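PDB 5EUF: protease from Helicobacter pylori, which probably acts as a zinc-dependent M16-family peptidase that cleaves the cytoplasmic domain of human junctional adhesion molecule A, weakening the gastric epithelial barrier. Local coordinates for residues 259-263 and 374-380; 334-338 and 403-407; 8-12 and 202-206; 269-273 and 399-403. All blocks are in the same frame, centred on the assembly; numbering follows the deposited sequence.

From the N terminus, interaction 3 comes first: strand 9-12 meets helix 202-213, closing a loop of nearly 190 residues within the first alpha/beta half before any other contact opens. The next three start in the second half. The loop at 259-263 opens interaction 1, helix 266-276 interaction 4 and helix 323-338 interaction 2. Interaction 1 closes first, joining the loop after strand 251-258 of the second half's sheet to the C-terminal end of helix 365-376, so it crosses both others. Helix 396-406 closes interactions 4 and 2, which share A403 and lie about 8 Å apart between centres. Those two build one helical layer, and Y406 of interaction 2 packs on P259 and H263 of interaction 1.

Interaction 1. Residues 259-263 and 374-380; sequences PAFKH and DYLVQND
The edge of the F261 ring is presented to a face of Y375 in an edge-to-face (T-shaped) pair, with centroids 5.1 Å apart and planes at 64°. F261 CZ stands over the centre of the tyrosine ring, and Y375 CD2 in turn lies near the plane of the phenyl. One face of F261 receives a CH-pi contact from Q378, whose CG is 3.7 Å from the ring centroid and displaced toward the rim. A chi1 of -179° points the phenyl directly away from the backbone N of F261 and so extends the ring from the A260-H263 type I turn. A bend at chi2 turns the Q378 amide to Q306, whose OE1 accepts a bond from NE2. Alongside, the K262 chain slides past D380 in the opposite direction, its CG 3.5 Å from the carboxylate carbon CG. A bend at chi3 then carries NZ of K262 to the backbone O of Q378, 2.8 Å away and close to the line of the carbonyl bond. K262 NZ and D380 OD1 remain 5.3 Å apart, so any attraction between them probably acts at a distance. The carbonyl gripped by the lysine belongs to a Schellman motif: N379 has positive phi, and the backbone N atoms of N379 and D380 bond back to L376 O and Y375 O, before D380 takes the N-cap position of helix 381-385.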
# COMPACT_ATOMS: atom_id res chain seq x y z
N PRO B 259 3.85 -14.36 14.55
CA PRO B 259 5.29 -14.33 14.25
C PRO B 259 5.65 -14.86 12.86
O PRO B 259 4.83 -15.48 12.19
CB PRO B 259 5.88 -15.25 15.33
CG PRO B 259 4.92 -15.16 16.45
CD PRO B 259 3.57 -15.05 15.82
N ALA B 260 6.89 -14.61 12.45
CA ALA B 260 7.37 -15.05 11.14
C ALA B 260 7.55 -16.58 11.08
O ALA B 260 7.41 -17.27 12.08
CB ALA B 260 8.68 -14.35 10.81
N PHE B 261 7.87 -17.07 9.88
CA PHE B 261 7.91 -18.51 9.58
C PHE B 261 8.71 -19.35 10.57
O PHE B 261 8.23 -20.37 11.06
CB PHE B 261 8.48 -18.72 8.17
CG PHE B 261 8.55 -20.16 7.74
CD1 PHE B 261 7.47 -20.76 7.11
CD2 PHE B 261 9.69 -20.91 7.95
CE1 PHE B 261 7.53 -22.08 6.70
CE2 PHE B 261 9.76 -22.24 7.55
CZ PHE B 261 8.68 -22.82 6.93
N LYS B 262 9.93 -18.91 10.87
CA LYS B 262 10.88 -19.74 11.60
C LYS B 262 10.75 -19.61 13.11
O LYS B 262 11.75 -19.67 13.83
CB LYS B 262 12.30 -19.40 11.16
CG LYS B 262 13.25 -20.58 11.11
CD LYS B 262 14.53 -20.20 10.40
CE LYS B 262 14.25 -19.64 9.01
NZ LYS B 262 15.51 -19.31 8.28
N HIS B 263 9.53 -19.43 13.59
CA HIS B 263 9.30 -19.18 15.01
C HIS B 263 8.94 -20.48 15.74
O HIS B 263 8.50 -21.44 15.12
CB HIS B 263 8.19 -18.15 15.20
CG HIS B 263 8.19 -17.49 16.55
ND1 HIS B 263 7.50 -18.00 17.62
CD2 HIS B 263 8.79 -16.36 16.98
CE1 HIS B 263 7.68 -17.21 18.67
NE2 HIS B 263 8.46 -16.21 18.31
N ASP B 374 8.50 -26.04 1.36
CA ASP B 374 8.22 -24.88 2.19
C ASP B 374 9.39 -24.56 3.12
O ASP B 374 9.66 -23.39 3.39
CB ASP B 374 6.94 -25.12 3.01
CG ASP B 374 5.69 -25.10 2.15
OD1 ASP B 374 5.61 -24.24 1.24
OD2 ASP B 374 4.80 -25.94 2.37
N TYR B 375 10.09 -25.58 3.57
CA TYR B 375 11.17 -25.40 4.55
C TYR B 375 12.53 -25.19 3.90
O TYR B 375 13.44 -24.63 4.51
CB TYR B 375 11.21 -26.59 5.51
CG TYR B 375 10.09 -26.57 6.52
CD1 TYR B 375 8.80 -26.98 6.18
CD2 TYR B 375 10.30 -26.13 7.82
CE1 TYR B 375 7.77 -26.96 7.09
CE2 TYR B 375 9.28 -26.10 8.75
CZ TYR B 375 8.01 -26.52 8.38
OH TYR B 375 6.99 -26.49 9.29
N LEU B 376 12.68 -25.65 2.66
CA LEU B 376 13.93 -25.47 1.92
C LEU B 376 14.13 -24.01 1.53
O LEU B 376 15.21 -23.46 1.70
CB LEU B 376 13.95 -26.35 0.67
CG LEU B 376 14.36 -27.80 0.88
CD1 LEU B 376 14.02 -28.62 -0.35
CD2 LEU B 376 15.84 -27.89 1.19
N VAL B 377 13.07 -23.39 1.01
CA VAL B 377 13.13 -22.00 0.57
C VAL B 377 13.41 -21.06 1.73
O VAL B 377 13.81 -19.91 1.53
CB VAL B 377 11.83 -21.57 -0.14
CG1 VAL B 377 11.57 -22.44 -1.35
CG2 VAL B 377 10.66 -21.64 0.83
N GLN B 378 13.18 -21.55 2.95
CA GLN B 378 13.44 -20.77 4.15
C GLN B 378 14.74 -21.20 4.81
O GLN B 378 15.18 -20.59 5.80
CB GLN B 378 12.28 -20.91 5.14
CG GLN B 378 10.91 -20.61 4.55
CD GLN B 378 10.79 -19.18 4.06
OE1 GLN B 378 11.54 -18.30 4.48
NE2 GLN B 378 9.84 -18.95 3.16
N ASN B 379 15.36 -22.23 4.26
CA ASN B 379 16.54 -22.86 4.85
C ASN B 379 16.26 -23.24 6.30
O ASN B 379 16.96 -22.80 7.21
CB ASN B 379 17.76 -21.94 4.75
CG ASN B 379 19.07 -22.69 4.89
OD1 ASN B 379 19.16 -23.68 5.61
ND2 ASN B 379 20.10 -22.22 4.20
N ASP B 380 15.24 -24.06 6.50
CA ASP B 380 14.80 -24.45 7.83
C ASP B 380 14.47 -25.94 7.89
O ASP B 380 13.41 -26.33 8.38
CB ASP B 380 13.59 -23.61 8.26
CG ASP B 380 13.27 -23.76 9.73
OD1 ASP B 380 14.21 -23.93 10.53
OD2 ASP B 380 12.07 -23.72 10.07

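Interaction 2. Residues 334-338 and 403-407; sequences LEKLK and ANEYF
K338 and N404 grip each other where helix 323-338 ends. N404 ND2 donates to K338 O over 3.1 Å, nearly straight at 162°, meeting a lone pair in the carbonyl plane while the acceptor stays close to the amide plane of N404. The flat amide also lies against the lysine's aliphatic chain, its OD1 3.4 Å from K338 CB. Farther out, K338 bends at chi3 (-72°) and NZ reaches the backbone O of F407, 3.1 Å away, just past the end of helix 396-406. Each helix end thus gives a backbone carbonyl to a side chain of the other segment. Beneath these polar links runs an apolar row: L337 CD2 touches A403 CB at 3.7 Å and comes to the edge of the F407 ring, with F407 CE2 at 4.1 Å. L334 CD2 makes a looser contact with the same ring, 4.4 Å from F407 CD2.

The second shell fixes these groups. N404 ND2 is also bonded to V400 O, one turn back in its own helix, which steadies the amide. The phenyl of F407 meets F311 edge-to-face and also the ring of Y256, residues of strands 309-317 and 251-258. Helix 266-276 fills in beside them, L272 and L276 touching L337, so helices 323-338, 396-406 and 266-276 meet in one layer against the five-stranded sheet.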
# COMPACT_ATOMS: atom_id res chain seq x y z
N LEU B 334 -12.83 -17.95 21.27
CA LEU B 334 -11.46 -17.55 21.58
C LEU B 334 -11.32 -17.14 23.04
O LEU B 334 -10.28 -17.39 23.67
CB LEU B 334 -11.02 -16.41 20.67
CG LEU B 334 -10.97 -16.73 19.18
CD1 LEU B 334 -10.31 -15.60 18.40
CD2 LEU B 334 -10.26 -18.05 18.93
N GLU B 335 -12.35 -16.50 23.58
CA GLU B 335 -12.36 -16.14 25.00
C GLU B 335 -12.43 -17.41 25.83
O GLU B 335 -11.72 -17.55 26.83
CB GLU B 335 -13.52 -15.20 25.32
CG GLU B 335 -13.39 -13.81 24.71
CD GLU B 335 -14.66 -12.98 24.87
OE1 GLU B 335 -14.65 -11.80 24.47
OE2 GLU B 335 -15.66 -13.51 25.39
N LYS B 336 -13.29 -18.33 25.41
CA LYS B 336 -13.40 -19.64 26.04
C LYS B 336 -12.07 -20.39 25.95
O LYS B 336 -11.65 -21.05 26.90
CB LYS B 336 -14.52 -20.46 25.39
CG LYS B 336 -14.57 -21.91 25.83
CD LYS B 336 -15.45 -22.75 24.92
CE LYS B 336 -15.36 -24.23 25.28
NZ LYS B 336 -16.03 -25.10 24.28
N LEU B 337 -11.42 -20.28 24.80
CA LEU B 337 -10.10 -20.86 24.60
C LEU B 337 -9.07 -20.22 25.52
O LEU B 337 -8.33 -20.92 26.21
CB LEU B 337 -9.66 -20.70 23.14
CG LEU B 337 -8.18 -20.95 22.84
CD1 LEU B 337 -7.79 -22.38 23.16
CD2 LEU B 337 -7.85 -20.62 21.40
N LYS B 338 -9.02 -18.89 25.53
CA LYS B 338 -8.05 -18.16 26.34
C LYS B 338 -8.24 -18.40 27.84
O LYS B 338 -7.32 -18.20 28.63
CB LYS B 338 -8.12 -16.66 26.03
CG LYS B 338 -7.48 -16.29 24.70
CD LYS B 338 -7.38 -14.78 24.52
CE LYS B 338 -8.74 -14.15 24.27
NZ LYS B 338 -8.62 -12.69 23.98
N ALA B 403 -2.36 -18.81 22.46
CA ALA B 403 -3.67 -18.20 22.24
C ALA B 403 -3.73 -16.79 22.82
O ALA B 403 -3.97 -15.83 22.10
CB ALA B 403 -4.76 -19.07 22.83
N ASN B 404 -3.50 -16.68 24.13
CA ASN B 404 -3.53 -15.38 24.80
C ASN B 404 -2.47 -14.41 24.30
O ASN B 404 -2.60 -13.20 24.43
CB ASN B 404 -3.39 -15.56 26.31
CG ASN B 404 -4.65 -16.08 26.95
OD1 ASN B 404 -5.43 -15.32 27.52
ND2 ASN B 404 -4.85 -17.39 26.88
N GLU B 405 -1.40 -14.96 23.72
CA GLU B 405 -0.29 -14.15 23.26
C GLU B 405 -0.64 -13.36 22.00
O GLU B 405 -0.31 -12.18 21.89
CB GLU B 405 0.93 -15.03 22.98
CG GLU B 405 2.16 -14.26 22.52
CD GLU B 405 2.83 -13.50 23.63
OE1 GLU B 405 2.53 -13.77 24.81
OE2 GLU B 405 3.68 -12.62 23.33
N TYR B 406 -1.32 -14.01 21.06
CA TYR B 406 -1.52 -13.42 19.75
C TYR B 406 -2.98 -13.09 19.45
O TYR B 406 -3.27 -12.24 18.60
CB TYR B 406 -0.97 -14.35 18.67
CG TYR B 406 0.46 -14.79 18.91
CD1 TYR B 406 1.50 -13.87 18.87
CD2 TYR B 406 0.76 -16.11 19.19
CE1 TYR B 406 2.80 -14.26 19.09
CE2 TYR B 406 2.07 -16.51 19.42
CZ TYR B 406 3.08 -15.58 19.37
OH TYR B 406 4.38 -15.97 19.59
N PHE B 407 -3.91 -13.76 20.13
CA PHE B 407 -5.32 -13.53 19.87
C PHE B 407 -5.86 -12.37 20.71
O PHE B 407 -6.84 -12.52 21.44
CB PHE B 407 -6.14 -14.80 20.12
CG PHE B 407 -5.76 -15.94 19.22
CD1 PHE B 407 -5.15 -15.71 18.00
CD2 PHE B 407 -6.02 -17.25 19.60
CE1 PHE B 407 -4.80 -16.77 17.17
CE2 PHE B 407 -5.67 -18.31 18.78
CZ PHE B 407 -5.06 -18.06 17.56

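Interaction 3. Residues 8-12 and 202-206; sequences HESVT and SQKVF
E9 opens the contact with F206, its CB 3.8 Å from the ring atom CZ, the two side chains crossing at about a right angle. The backbone joins in as well: E9 O lies at the ring edge, near its plane, 3.2 Å from F206 CZ. Farther along the glutamate, CG passes S202 OG at 4.4 Å; that hydroxyl is hydrogen-bonded to S21 OG on the neighbouring strand 18-23. S10 turns its side chain the other way, to Q18 NE2, and offers F206 little more than its backbone N.

Strand 9-12 is the outermost strand, within this chain, of a six-stranded mixed sheet in the first alpha/beta half of the M16 fold. Helix 202-213, which follows strand 192-198, packs on one face of that sheet, running nearly parallel to the strand. The short axes run at 21° to each other and approach to 9.9 Å, so a single large side chain can bridge the layers.

V11 supplies the next touch, placing CG2 over a face of the F206 ring in a CH-pi contact, 3.7 Å from the centroid and 14° off the normal. The valine's chi1 of 163° sets CG1 opposite the backbone N and leaves CG2 as the methyl over the ring. The opposite ring face carries S202 O, from the preceding turn of the same helix, and V19 of strand 18-23 also touches F206.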
# COMPACT_ATOMS: atom_id res chain seq x y z
N HIS B 8 17.98 -37.05 3.38
CA HIS B 8 18.17 -36.36 2.11
C HIS B 8 19.64 -36.05 1.86
O HIS B 8 20.47 -36.14 2.76
CB HIS B 8 17.36 -35.06 2.09
CG HIS B 8 17.92 -33.99 2.97
ND1 HIS B 8 17.76 -34.00 4.34
CD2 HIS B 8 18.65 -32.89 2.68
CE1 HIS B 8 18.36 -32.94 4.85
NE2 HIS B 8 18.91 -32.25 3.87
N GLU B 9 19.95 -35.68 0.62
CA GLU B 9 21.29 -35.23 0.27
C GLU B 9 21.22 -33.92 -0.52
O GLU B 9 20.49 -33.81 -1.50
CB GLU B 9 22.04 -36.30 -0.53
CG GLU B 9 22.33 -37.57 0.26
CD GLU B 9 23.50 -38.35 -0.31
OE1 GLU B 9 23.57 -39.57 -0.07
OE2 GLU B 9 24.36 -37.73 -0.99
N SER B 10 21.99 -32.93 -0.08
CA SER B 10 21.99 -31.62 -0.73
C SER B 10 23.32 -31.33 -1.42
O SER B 10 24.39 -31.69 -0.93
CB SER B 10 21.69 -30.52 0.29
OG SER B 10 21.74 -29.24 -0.32
N VAL B 11 23.23 -30.68 -2.58
CA VAL B 11 24.40 -30.27 -3.34
C VAL B 11 24.15 -28.90 -3.96
O VAL B 11 23.12 -28.68 -4.60
CB VAL B 11 24.75 -31.29 -4.45
CG1 VAL B 11 25.68 -30.67 -5.48
CG2 VAL B 11 25.38 -32.54 -3.85
N THR B 12 25.09 -27.98 -3.76
CA THR B 12 25.01 -26.67 -4.38
C THR B 12 25.92 -26.62 -5.61
O THR B 12 27.09 -27.00 -5.53
CB THR B 12 25.40 -25.54 -3.41
OG1 THR B 12 24.50 -25.55 -2.29
CG2 THR B 12 25.33 -24.19 -4.10
N SER B 202 20.09 -40.76 -5.57
CA SER B 202 20.55 -39.38 -5.37
C SER B 202 21.68 -38.99 -6.31
O SER B 202 21.69 -37.88 -6.85
CB SER B 202 20.99 -39.18 -3.92
OG SER B 202 19.89 -39.28 -3.03
N GLN B 203 22.64 -39.89 -6.50
CA GLN B 203 23.78 -39.62 -7.36
C GLN B 203 23.34 -39.53 -8.82
O GLN B 203 24.01 -38.89 -9.64
CB GLN B 203 24.86 -40.68 -7.20
CG GLN B 203 25.55 -40.67 -5.84
CD GLN B 203 26.37 -39.42 -5.60
OE1 GLN B 203 26.77 -38.73 -6.55
NE2 GLN B 203 26.63 -39.11 -4.34
N LYS B 204 22.22 -40.17 -9.15
CA LYS B 204 21.65 -40.05 -10.48
C LYS B 204 20.94 -38.70 -10.62
O LYS B 204 21.01 -38.06 -11.66
CB LYS B 204 20.68 -41.19 -10.77
CG LYS B 204 20.05 -41.12 -12.16
CD LYS B 204 19.09 -42.27 -12.41
CE LYS B 204 18.41 -42.14 -13.76
NZ LYS B 204 19.39 -42.10 -14.88
N VAL B 205 20.25 -38.30 -9.56
CA VAL B 205 19.59 -37.00 -9.52
C VAL B 205 20.61 -35.88 -9.69
O VAL B 205 20.41 -34.96 -10.49
CB VAL B 205 18.82 -36.78 -8.19
CG1 VAL B 205 18.37 -35.34 -8.06
CG2 VAL B 205 17.62 -37.72 -8.10
N PHE B 206 21.70 -35.97 -8.94
CA PHE B 206 22.73 -34.94 -8.96
C PHE B 206 23.39 -34.81 -10.33
O PHE B 206 23.47 -33.71 -10.87
CB PHE B 206 23.79 -35.22 -7.89
CG PHE B 206 23.30 -35.01 -6.49
CD1 PHE B 206 22.29 -34.10 -6.22
CD2 PHE B 206 23.83 -35.73 -5.43
CE1 PHE B 206 21.83 -33.90 -4.94
CE2 PHE B 206 23.38 -35.54 -4.14
CZ PHE B 206 22.38 -34.62 -3.90

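Interaction 4. Residues 269-273 and 399-403; sequences LDALS and LVRVA
Helices 266-276 and 396-406 cross almost at a right angle here, their short axes 97° apart in direction and 9.7 Å apart at closest approach. The crossing belongs to the helical layer of the second alpha/beta half of the M16 fold, where both helices pack beside a five-stranded sheet. No hydrogen bond joins the segments; the contact is made by aliphatic side chains, and all of its touching residues are buried.

At one end L269 meets V402, leucine CD2 lying 3.6 Å from valine CG1. V402 carries CG1 trans to its backbone N (chi1 173°), which turns that branch to the leucine. The same methyl of V402 also touches L272, whose CD1 is 4.0 Å away. L272 takes the middle place: it runs past L399 in the opposite direction, with CD2 4.0 Å from L399 CB, while its CD1 touches A403 CB at 4.2 Å. At the other end A271 makes a looser contact, its CB 4.5 Å from L399 CD1.

Neighbours close the sides. F311 of strand 309-317 touches L269, L394 touches A271, and L337 of helix 323-338 reaches both L272 and A403. On the outer surface R401 forms salt bridges to D398 in its own helix and to D265; the second of these ties helix 396-406 to the residue just ahead of helix 266-276. Both methyls of L272 come up to one backbone carbonyl from the same side: L399 O, already bonded by A403 N, lies 3.6 Å from L272 CD1 and 3.7 Å from L272 CD2.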
# COMPACT_ATOMS: atom_id res chain seq x y z
N LEU B 269 0.60 -22.91 16.99
CA LEU B 269 -0.36 -22.24 16.12
C LEU B 269 -0.99 -23.23 15.15
O LEU B 269 -2.21 -23.22 14.94
CB LEU B 269 0.32 -21.10 15.36
CG LEU B 269 0.67 -19.86 16.17
CD1 LEU B 269 1.66 -18.99 15.41
CD2 LEU B 269 -0.59 -19.08 16.49
N ASP B 270 -0.16 -24.08 14.55
CA ASP B 270 -0.65 -25.15 13.70
C ASP B 270 -1.62 -26.04 14.48
O ASP B 270 -2.68 -26.41 13.97
CB ASP B 270 0.51 -25.98 13.15
CG ASP B 270 1.32 -25.22 12.10
OD1 ASP B 270 1.13 -24.00 11.97
OD2 ASP B 270 2.15 -25.86 11.41
N ALA B 271 -1.26 -26.36 15.72
CA ALA B 271 -2.10 -27.18 16.57
C ALA B 271 -3.40 -26.47 16.94
O ALA B 271 -4.45 -27.11 17.05
CB ALA B 271 -1.34 -27.58 17.83
N LEU B 272 -3.33 -25.16 17.13
CA LEU B 272 -4.52 -24.37 17.45
C LEU B 272 -5.51 -24.38 16.28
O LEU B 272 -6.72 -24.46 16.49
CB LEU B 272 -4.14 -22.93 17.80
CG LEU B 272 -3.78 -22.66 19.27
CD1 LEU B 272 -3.33 -21.22 19.47
CD2 LEU B 272 -4.97 -22.98 20.17
N SER B 273 -4.99 -24.30 15.06
CA SER B 273 -5.83 -24.32 13.87
C SER B 273 -6.48 -25.69 13.69
O SER B 273 -7.64 -25.79 13.29
CB SER B 273 -5.02 -23.94 12.63
OG SER B 273 -5.84 -23.91 11.48
N LEU B 399 -0.81 -24.38 24.08
CA LEU B 399 -1.87 -23.91 23.20
C LEU B 399 -2.55 -22.66 23.76
O LEU B 399 -2.92 -21.76 23.02
CB LEU B 399 -2.90 -25.01 22.96
CG LEU B 399 -2.60 -26.08 21.91
CD1 LEU B 399 -1.39 -26.92 22.28
CD2 LEU B 399 -3.82 -26.97 21.70
N VAL B 400 -2.70 -22.62 25.08
CA VAL B 400 -3.39 -21.51 25.74
C VAL B 400 -2.48 -20.29 25.86
O VAL B 400 -2.93 -19.15 25.74
CB VAL B 400 -3.90 -21.92 27.13
CG1 VAL B 400 -4.62 -20.76 27.81
CG2 VAL B 400 -4.83 -23.12 27.02
N ARG B 401 -1.19 -20.52 26.10
CA ARG B 401 -0.21 -19.43 26.13
C ARG B 401 -0.16 -18.72 24.78
O ARG B 401 -0.25 -17.49 24.72
CB ARG B 401 1.19 -19.95 26.48
CG ARG B 401 2.27 -18.89 26.40
CD ARG B 401 3.68 -19.49 26.39
NE ARG B 401 3.99 -20.15 25.12
CZ ARG B 401 4.07 -21.47 24.96
NH1 ARG B 401 3.87 -22.27 25.99
NH2 ARG B 401 4.37 -21.97 23.77
N VAL B 402 -0.01 -19.50 23.72
CA VAL B 402 0.06 -18.97 22.37
C VAL B 402 -1.24 -18.25 22.01
O VAL B 402 -1.22 -17.21 21.35
CB VAL B 402 0.34 -20.09 21.35
CG1 VAL B 402 0.25 -19.57 19.93
CG2 VAL B 402 1.71 -20.69 21.60
N ALA B 403 -2.36 -18.81 22.46
CA ALA B 403 -3.67 -18.20 22.24
C ALA B 403 -3.73 -16.79 22.82
O ALA B 403 -3.97 -15.83 22.10
CB ALA B 403 -4.76 -19.07 22.83